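Side-chain contacts in hypothetical conserved protein (Geobacillus kaustophilus, PDB 2R5X), which is of unknown function and belongs to the YugN-like family, folding as an antiparallel sheet with a long C-terminal helix packed against it: residues E38-D43 with A71-L76; L55-Y60 with N107-V112; P78-H83 with S99-Q104. The protein carries 1 engineered substitution. All blocks are in the same frame, centred on the assembly; numbering follows the deposited sequence.

One antiparallel sheet carries all three contacts. Contact 1 joins strands 39-48 and 71-84, which both pair with strand 51-61 between them; contact 2 sets that middle strand against helix 99-117, and contact 3 sets the later part of strand 71-84 against an earlier part of the same helix. Centres lie about 10 Å apart for contacts 1 and 2, 11 Å for 2 and 3, and 19 Å for 1 and 3, which sit on opposite sides of the chain's centre. Along the chain, contacts 1 and 2 interleave, contact 3 follows contact 1 and is nested inside the loop that contact 2 closes. Contacts 2 and 3 thus seat helix 99-117 on strands 51-61 and 71-84.

Contact 1 of 3, residues E38-D43 with A71-L76; sequences ERVTYD and ALIKLL
R39 lays its guanidinium against L76, one methyl of the leucine sitting over the centre of the flat group. From CB the arginine runs to CG, which stands opposite the carbonyl carbon (chi1 -61°), and continues extended through CD to NE. R39 NE passes L76 CD1 at 3.9 Å, R39 CZ comes nearest to that same methyl at 3.6 Å, R39 NH1 follows at 3.7 Å and R39 NH2 at 4.0 Å. The two side chains cross at about a right angle; the methyl meets a face, while NH1 is hydrogen-bonded to Q58 OE1 of strand 51-61. V40 and I73 belong to strands 39-48 and 71-84 of an antiparallel sheet, second neighbours separated by strand 51-61, so the two backbones share no bond and side chains alone bridge the gap; L76 follows in the irregular part of strand 71-84. Across G59, the middle-strand residue that is backbone-bonded to V40 and has no side chain, V40 and I73 meet tip to tip, V40 CG2 touching I73 CG2 at 3.8 Å, with I73 CD1 a little farther from the same V40 CG2 at 4.1 Å. L17 of helix 17-26 and V66 also touch V40.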
loop_
_atom_site.group_PDB
_atom_site.type_symbol
_atom_site.label_atom_id
_atom_site.label_comp_id
_atom_site.label_asym_id
_atom_site.label_seq_id
_atom_site.Cartn_x
_atom_site.Cartn_y
_atom_site.Cartn_z
ATOM N N GLU A 38 14.837 4.661 0.481
ATOM C CA GLU A 38 14.501 4.664 -0.945
ATOM C C GLU A 38 13.004 4.540 -1.193
ATOM O O GLU A 38 12.491 5.067 -2.188
ATOM C CB GLU A 38 15.232 3.541 -1.675
ATOM C CG GLU A 38 16.740 3.714 -1.709
ATOM C CD GLU A 38 17.352 3.212 -3.002
ATOM O OE1 GLU A 38 17.950 4.040 -3.719
ATOM O OE2 GLU A 38 17.229 2.004 -3.307
ATOM N N ARG A 39 12.316 3.849 -0.281
ATOM C CA ARG A 39 10.905 3.502 -0.442
ATOM C C ARG A 39 10.014 4.029 0.673
ATOM O O ARG A 39 10.442 4.130 1.824
ATOM C CB ARG A 39 10.738 1.979 -0.523
ATOM C CG ARG A 39 11.450 1.319 -1.697
ATOM C CD ARG A 39 11.082 -0.143 -1.808
ATOM N NE ARG A 39 11.625 -0.762 -3.017
ATOM C CZ ARG A 39 11.274 -1.964 -3.473
ATOM N NH1 ARG A 39 10.365 -2.695 -2.837
ATOM N NH2 ARG A 39 11.828 -2.435 -4.582
ATOM N N VAL A 40 8.770 4.353 0.327
ATOM C CA VAL A 40 7.722 4.562 1.331
ATOM C C VAL A 40 6.788 3.358 1.315
ATOM O O VAL A 40 6.446 2.849 0.251
ATOM C CB VAL A 40 6.926 5.897 1.150
ATOM C CG1 VAL A 40 7.830 7.098 1.391
ATOM C CG2 VAL A 40 6.242 5.987 -0.225
ATOM N N THR A 41 6.380 2.920 2.502
ATOM C CA THR A 41 5.610 1.700 2.670
ATOM C C THR A 41 4.426 1.955 3.596
ATOM O O THR A 41 4.567 2.619 4.627
ATOM C CB THR A 41 6.493 0.588 3.274
ATOM O OG1 THR A 41 7.679 0.441 2.483
ATOM C CG2 THR A 41 5.763 -0.728 3.304
ATOM N N TYR A 42 3.261 1.426 3.222
ATOM C CA TYR A 42 2.050 1.568 4.024
ATOM C C TYR A 42 1.401 0.215 4.217
ATOM O O TYR A 42 1.213 -0.522 3.254
ATOM C CB TYR A 42 1.047 2.484 3.332
ATOM C CG TYR A 42 1.590 3.819 2.920
ATOM C CD1 TYR A 42 1.485 4.924 3.761
ATOM C CD2 TYR A 42 2.204 3.986 1.677
ATOM C CE1 TYR A 42 1.965 6.166 3.363
ATOM C CE2 TYR A 42 2.710 5.209 1.285
ATOM C CZ TYR A 42 2.582 6.295 2.127
ATOM O OH TYR A 42 3.076 7.507 1.722
ATOM N N ASP A 43 1.054 -0.107 5.458
ATOM C CA ASP A 43 0.431 -1.393 5.768
ATOM C C ASP A 43 -0.963 -1.188 6.323
ATOM O O ASP A 43 -1.175 -0.307 7.153
ATOM C CB ASP A 43 1.243 -2.162 6.813
ATOM C CG ASP A 43 2.461 -2.843 6.237
ATOM O OD1 ASP A 43 2.659 -2.806 5.005
ATOM O OD2 ASP A 43 3.228 -3.423 7.036
ATOM N N ALA A 71 7.959 14.921 -2.381
ATOM C CA ALA A 71 8.673 13.864 -3.074
ATOM C C ALA A 71 7.687 13.314 -4.084
ATOM O O ALA A 71 6.485 13.303 -3.827
ATOM C CB ALA A 71 9.108 12.785 -2.109
ATOM N N LEU A 72 8.172 12.899 -5.246
ATOM C CA LEU A 72 7.298 12.258 -6.218
ATOM C C LEU A 72 7.444 10.748 -6.071
ATOM O O LEU A 72 8.554 10.214 -6.134
ATOM C CB LEU A 72 7.597 12.727 -7.648
ATOM C CG LEU A 72 6.525 12.461 -8.712
ATOM C CD1 LEU A 72 5.271 13.300 -8.473
ATOM C CD2 LEU A 72 7.076 12.719 -10.108
ATOM N N ILE A 73 6.315 10.075 -5.855
ATOM C CA ILE A 73 6.297 8.645 -5.558
ATOM C C ILE A 73 5.749 7.834 -6.737
ATOM O O ILE A 73 4.662 8.107 -7.246
ATOM C CB ILE A 73 5.501 8.345 -4.237
ATOM C CG1 ILE A 73 6.036 9.175 -3.054
ATOM C CG2 ILE A 73 5.490 6.845 -3.892
ATOM C CD1 ILE A 73 7.540 8.999 -2.733
ATOM N N LYS A 74 6.525 6.854 -7.185
ATOM C CA LYS A 74 6.035 5.883 -8.160
ATOM C C LYS A 74 5.694 4.578 -7.418
ATOM O O LYS A 74 6.573 3.934 -6.844
ATOM C CB LYS A 74 7.069 5.671 -9.279
ATOM C CG LYS A 74 6.583 4.877 -10.500
ATOM C CD LYS A 74 6.646 3.365 -10.271
ATOM C CE LYS A 74 6.216 2.563 -11.472
ATOM N NZ LYS A 74 5.945 1.153 -11.078
ATOM N N LEU A 75 4.418 4.196 -7.448
ATOM C CA LEU A 75 3.932 3.026 -6.714
ATOM C C LEU A 75 4.276 1.706 -7.395
ATOM O O LEU A 75 4.263 1.594 -8.622
ATOM C CB LEU A 75 2.420 3.107 -6.495
ATOM C CG LEU A 75 1.810 4.260 -5.687
ATOM C CD1 LEU A 75 0.309 4.183 -5.781
ATOM C CD2 LEU A 75 2.228 4.227 -4.228
ATOM N N LEU A 76 4.579 0.712 -6.569
ATOM C CA LEU A 76 4.908 -0.633 -7.021
ATOM C C LEU A 76 3.682 -1.534 -6.878
ATOM O O LEU A 76 2.640 -1.092 -6.411
ATOM C CB LEU A 76 6.085 -1.173 -6.206
ATOM C CG LEU A 76 7.372 -0.333 -6.241
ATOM C CD1 LEU A 76 8.285 -0.706 -5.085
ATOM C CD2 LEU A 76 8.116 -0.479 -7.574
#

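Contact 2 of 3, residues L55-Y60 with N107-V112; sequences LRVQGY and NVLAQV
L55 spreads its two methyls over two neighbouring residues of the helix, CD2 going to V108 and CD1 to L109. L55 points its CB at the helix, and with CG turned opposite the backbone N (chi1 177°) its fork straddles the pair. L55 CD2 rests on the shoulder of V108, equally close to two of its atoms: 3.9 Å to V108 CB and 3.9 Å to V108 CG1. The other prong, L55 CD1, comes against L109 CD1 at 3.9 Å, the two leucines crossing obliquely. L109 is itself forked, and its second methyl turns to V57: L109 CD2 meets V57 CG2 at 3.7 Å, the two side chains lying alongside and pointing opposite ways. The forked end of L109 thus fits into the hollow between L55 and V57, one methyl for each. This is helix-on-sheet packing: helix 99-117 lies against strand 51-61, their short segments running nearly parallel at 27° with axes 10.7 Å apart, and the contacting residues are two apart on the strand but adjacent on the helix. Replacing L55 with an alanine would probably open a gap beside V108 CG1 and leave L109 CD1 without its leucine partner, freer to turn. Around these four buried side chains, F29 of a loop and R44 and Y46 of strand 39-48 touch V108, while F5 and P78 touch L109.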
loop_
_atom_site.group_PDB
_atom_site.type_symbol
_atom_site.label_atom_id
_atom_site.label_comp_id
_atom_site.label_asym_id
_atom_site.label_seq_id
_atom_site.Cartn_x
_atom_site.Cartn_y
_atom_site.Cartn_z
ATOM N N LEU A 55 -1.980 -5.742 4.144
ATOM C CA LEU A 55 -2.010 -5.246 2.777
ATOM C C LEU A 55 -0.943 -4.170 2.656
ATOM O O LEU A 55 -1.032 -3.132 3.300
ATOM C CB LEU A 55 -3.400 -4.683 2.445
ATOM C CG LEU A 55 -3.651 -4.037 1.077
ATOM C CD1 LEU A 55 -3.283 -4.976 -0.077
ATOM C CD2 LEU A 55 -5.099 -3.586 0.970
ATOM N N ARG A 56 0.061 -4.419 1.822
ATOM C CA ARG A 56 1.210 -3.527 1.732
ATOM C C ARG A 56 1.248 -2.770 0.415
ATOM O O ARG A 56 1.286 -3.377 -0.655
ATOM C CB ARG A 56 2.510 -4.318 1.931
ATOM C CG ARG A 56 3.787 -3.503 1.743
ATOM C CD ARG A 56 4.984 -4.152 2.445
ATOM N NE ARG A 56 4.878 -4.079 3.904
ATOM C CZ ARG A 56 5.879 -4.300 4.753
ATOM N NH1 ARG A 56 7.091 -4.604 4.305
ATOM N NH2 ARG A 56 5.674 -4.207 6.056
ATOM N N VAL A 57 1.238 -1.441 0.511
ATOM C CA VAL A 57 1.402 -0.557 -0.650
ATOM C C VAL A 57 2.743 0.163 -0.504
ATOM O O VAL A 57 3.054 0.709 0.550
ATOM C CB VAL A 57 0.232 0.445 -0.787
ATOM C CG1 VAL A 57 0.455 1.424 -1.944
ATOM C CG2 VAL A 57 -1.081 -0.311 -0.986
ATOM N N GLN A 58 3.532 0.141 -1.570
ATOM C CA GLN A 58 4.890 0.635 -1.524
ATOM C C GLN A 58 5.170 1.457 -2.767
ATOM O O GLN A 58 4.631 1.183 -3.844
ATOM C CB GLN A 58 5.850 -0.547 -1.449
ATOM C CG GLN A 58 7.173 -0.242 -0.799
ATOM C CD GLN A 58 7.985 -1.489 -0.543
ATOM O OE1 GLN A 58 8.118 -2.342 -1.417
ATOM N NE2 GLN A 58 8.545 -1.600 0.659
ATOM N N GLY A 59 6.016 2.466 -2.606
ATOM C CA GLY A 59 6.463 3.289 -3.713
ATOM C C GLY A 59 7.877 3.791 -3.479
ATOM O O GLY A 59 8.319 3.886 -2.338
ATOM N N TYR A 60 8.592 4.100 -4.554
ATOM C CA TYR A 60 9.905 4.731 -4.420
ATOM C C TYR A 60 9.846 6.220 -4.745
ATOM O O TYR A 60 8.959 6.672 -5.489
ATOM C CB TYR A 60 10.956 4.020 -5.278
ATOM C CG TYR A 60 10.655 3.948 -6.767
ATOM C CD1 TYR A 60 10.125 2.792 -7.333
ATOM C CD2 TYR A 60 10.931 5.025 -7.615
ATOM C CE1 TYR A 60 9.858 2.714 -8.702
ATOM C CE2 TYR A 60 10.666 4.962 -8.978
ATOM C CZ TYR A 60 10.136 3.800 -9.517
ATOM O OH TYR A 60 9.876 3.730 -10.868
ATOM N N ASN A 107 -10.761 -4.579 -2.757
ATOM C CA ASN A 107 -11.671 -3.446 -2.572
ATOM C C ASN A 107 -10.956 -2.193 -2.093
ATOM O O ASN A 107 -11.243 -1.088 -2.558
ATOM C CB ASN A 107 -12.791 -3.796 -1.576
ATOM C CG ASN A 107 -13.632 -4.991 -2.020
ATOM O OD1 ASN A 107 -13.587 -5.406 -3.182
ATOM N ND2 ASN A 107 -14.392 -5.557 -1.091
ATOM N N VAL A 108 -10.035 -2.375 -1.150
ATOM C CA VAL A 108 -9.278 -1.265 -0.584
ATOM C C VAL A 108 -8.371 -0.656 -1.659
ATOM O O VAL A 108 -8.273 0.564 -1.779
ATOM C CB VAL A 108 -8.488 -1.703 0.677
ATOM C CG1 VAL A 108 -7.561 -0.603 1.156
ATOM C CG2 VAL A 108 -9.456 -2.087 1.794
ATOM N N LEU A 109 -7.746 -1.506 -2.467
ATOM C CA LEU A 109 -6.885 -1.035 -3.557
ATOM C C LEU A 109 -7.655 -0.260 -4.640
ATOM O O LEU A 109 -7.146 0.719 -5.197
ATOM C CB LEU A 109 -6.095 -2.207 -4.154
ATOM C CG LEU A 109 -5.064 -2.809 -3.176
ATOM C CD1 LEU A 109 -4.562 -4.165 -3.642
ATOM C CD2 LEU A 109 -3.902 -1.841 -2.920
ATOM N N ALA A 110 -8.882 -0.693 -4.920
ATOM C CA ALA A 110 -9.781 0.033 -5.833
ATOM C C ALA A 110 -10.069 1.455 -5.348
ATOM O O ALA A 110 -10.117 2.396 -6.144
ATOM C CB ALA A 110 -11.075 -0.729 -6.014
ATOM N N GLN A 111 -10.241 1.625 -4.043
ATOM C CA GLN A 111 -10.453 2.961 -3.517
ATOM C C GLN A 111 -9.157 3.759 -3.396
ATOM O O GLN A 111 -9.191 4.978 -3.478
ATOM C CB GLN A 111 -11.298 2.970 -2.234
ATOM C CG GLN A 111 -10.667 2.368 -0.995
ATOM C CD GLN A 111 -11.672 2.154 0.125
ATOM O OE1 GLN A 111 -11.877 1.028 0.591
ATOM N NE2 GLN A 111 -12.308 3.232 0.558
ATOM N N VAL A 112 -8.022 3.079 -3.236
ATOM C CA VAL A 112 -6.720 3.747 -3.370
ATOM C C VAL A 112 -6.632 4.359 -4.775
ATOM O O VAL A 112 -6.368 5.548 -4.921
ATOM C CB VAL A 112 -5.518 2.785 -3.103
ATOM C CG1 VAL A 112 -4.206 3.431 -3.506
ATOM C CG2 VAL A 112 -5.462 2.379 -1.642
#

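Contact 3 of 3, residues P78-H83 with S99-Q104; sequences PIMGKH and SSLVSQ. Engineered in segment 78-83: M80 (natural residue Leu).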
loop_
_atom_site.group_PDB
_atom_site.type_symbol
_atom_site.label_atom_id
_atom_site.label_comp_id
_atom_site.label_asym_id
_atom_site.label_seq_id
_atom_site.Cartn_x
_atom_site.Cartn_y
_atom_site.Cartn_z
ATOM N N PRO A 78 1.126 -3.819 -5.322
ATOM C CA PRO A 78 0.728 -4.104 -3.938
ATOM C C PRO A 78 0.779 -5.580 -3.616
ATOM O O PRO A 78 0.544 -6.416 -4.500
ATOM C CB PRO A 78 -0.717 -3.600 -3.876
ATOM C CG PRO A 78 -0.833 -2.638 -5.011
ATOM C CD PRO A 78 0.001 -3.254 -6.088
ATOM N N ILE A 79 1.110 -5.893 -2.365
ATOM C CA ILE A 79 1.195 -7.276 -1.907
ATOM C C ILE A 79 0.362 -7.513 -0.650
ATOM O O ILE A 79 -0.016 -6.558 0.033
ATOM C CB ILE A 79 2.668 -7.753 -1.665
ATOM C CG1 ILE A 79 3.349 -6.959 -0.544
ATOM C CG2 ILE A 79 3.486 -7.681 -2.946
ATOM C CD1 ILE A 79 4.310 -7.784 0.291
ATOM N N MET A 80 0.056 -8.783 -0.373
ATOM C CA MET A 80 -0.485 -9.179 0.928
ATOM C C MET A 80 0.491 -10.113 1.622
ATOM O O MET A 80 0.744 -11.227 1.152
ATOM C CB MET A 80 -1.860 -9.849 0.817
ATOM C CG MET A 80 -2.713 -9.683 2.077
ATOM S SD MET A 80 -4.185 -10.720 2.220
ATOM C CE MET A 80 -4.914 -10.676 0.618
ATOM N N GLY A 81 1.043 -9.646 2.736
ATOM C CA GLY A 81 1.907 -10.476 3.570
ATOM C C GLY A 81 1.139 -11.195 4.663
ATOM O O GLY A 81 0.010 -10.829 4.994
ATOM N N LYS A 82 1.770 -12.216 5.229
ATOM C CA LYS A 82 1.154 -13.059 6.233
ATOM C C LYS A 82 2.139 -13.326 7.369
ATOM O O LYS A 82 3.268 -13.759 7.131
ATOM C CB LYS A 82 0.735 -14.379 5.593
ATOM C CG LYS A 82 0.028 -15.343 6.517
ATOM C CD LYS A 82 -0.131 -16.693 5.839
ATOM C CE LYS A 82 -1.331 -17.431 6.386
ATOM N NZ LYS A 82 -1.529 -18.735 5.703
ATOM N N HIS A 83 1.700 -13.067 8.597
ATOM C CA HIS A 83 2.492 -13.367 9.794
ATOM C C HIS A 83 1.712 -14.212 10.811
ATOM O O HIS A 83 0.697 -13.768 11.351
ATOM C CB HIS A 83 2.972 -12.065 10.439
ATOM C CG HIS A 83 3.699 -12.259 11.729
ATOM N ND1 HIS A 83 5.018 -12.657 11.786
ATOM C CD2 HIS A 83 3.294 -12.104 13.011
ATOM C CE1 HIS A 83 5.390 -12.747 13.050
ATOM N NE2 HIS A 83 4.364 -12.415 13.813
ATOM N N SER A 99 -9.903 -16.398 0.695
ATOM C CA SER A 99 -10.518 -15.677 -0.425
ATOM C C SER A 99 -11.241 -14.391 -0.007
ATOM O O SER A 99 -11.216 -13.404 -0.742
ATOM C CB SER A 99 -11.471 -16.593 -1.197
ATOM O OG SER A 99 -12.417 -17.171 -0.315
ATOM N N SER A 100 -11.865 -14.413 1.171
ATOM C CA SER A 100 -12.566 -13.242 1.710
ATOM C C SER A 100 -11.620 -12.072 1.966
ATOM O O SER A 100 -11.954 -10.921 1.686
ATOM C CB SER A 100 -13.292 -13.598 3.010
ATOM O OG SER A 100 -12.379 -14.067 3.988
ATOM N N LEU A 101 -10.445 -12.374 2.501
ATOM C CA LEU A 101 -9.455 -11.341 2.798
ATOM C C LEU A 101 -8.836 -10.778 1.517
ATOM O O LEU A 101 -8.567 -9.581 1.428
ATOM C CB LEU A 101 -8.378 -11.882 3.733
ATOM C CG LEU A 101 -8.110 -10.998 4.936
ATOM C CD1 LEU A 101 -7.829 -11.860 6.150
ATOM C CD2 LEU A 101 -6.967 -10.045 4.640
ATOM N N VAL A 102 -8.644 -11.650 0.530
ATOM C CA VAL A 102 -8.222 -11.261 -0.822
ATOM C C VAL A 102 -9.187 -10.276 -1.466
ATOM O O VAL A 102 -8.763 -9.273 -2.056
ATOM C CB VAL A 102 -8.047 -12.507 -1.724
ATOM C CG1 VAL A 102 -7.824 -12.124 -3.195
ATOM C CG2 VAL A 102 -6.908 -13.350 -1.213
ATOM N N SER A 103 -10.482 -10.557 -1.329
ATOM C CA SER A 103 -11.528 -9.691 -1.864
ATOM C C SER A 103 -11.556 -8.328 -1.179
ATOM O O SER A 103 -11.695 -7.308 -1.851
ATOM C CB SER A 103 -12.897 -10.374 -1.777
ATOM O OG SER A 103 -12.900 -11.569 -2.541
ATOM N N GLN A 104 -11.407 -8.316 0.146
ATOM C CA GLN A 104 -11.331 -7.078 0.927
ATOM C C GLN A 104 -10.143 -6.204 0.520
ATOM O O GLN A 104 -10.277 -4.980 0.395
ATOM C CB GLN A 104 -11.269 -7.391 2.429
ATOM C CG GLN A 104 -12.605 -7.820 3.023
ATOM C CD GLN A 104 -12.483 -8.442 4.398
ATOM O OE1 GLN A 104 -11.948 -7.833 5.327
ATOM N NE2 GLN A 104 -13.001 -9.658 4.542
#
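M80, an engineered residue that is leucine in the natural sequence, reaches from strand 71-84 to the first turns of helix 99-117, a helix packed on an antiparallel sheet. Its sulfur and terminal methyl divide the work. M80 SD lies against the methyl L101 CD2 at 3.7 Å, the two side chains crossing at a slant, whereas M80 CE turns to V102, 3.7 Å from V102 CA and 3.8 Å from V102 CG2. The chain leaves the strand almost straight and then bends at its last torsion (chi3 -43°), and that bend swings CE over the helix backbone at V102 while the sulfur stays beside L101. M80 and V102 cross at about a right angle. L3 and F5, from the N-terminal part of the chain, also touch M80, as does C105 one turn farther along the helix; L3 reaches V102 too, and Y53 of strand 51-61 touches L101. M80 itself is held in the sheet by backbone bonding to L3. In the first turns of the helix, S103 and, weakly, Q104 turn back to backbone carbonyls: Q104 NE2 makes a weak bond to S100 O, while S99 O accepts two donors from one residue, S103 N at 3.0 Å and S103 OG at 3.1 Å, which approach from opposite faces of the S99 carbonyl plane, the hydroxyl tilted 32° from it.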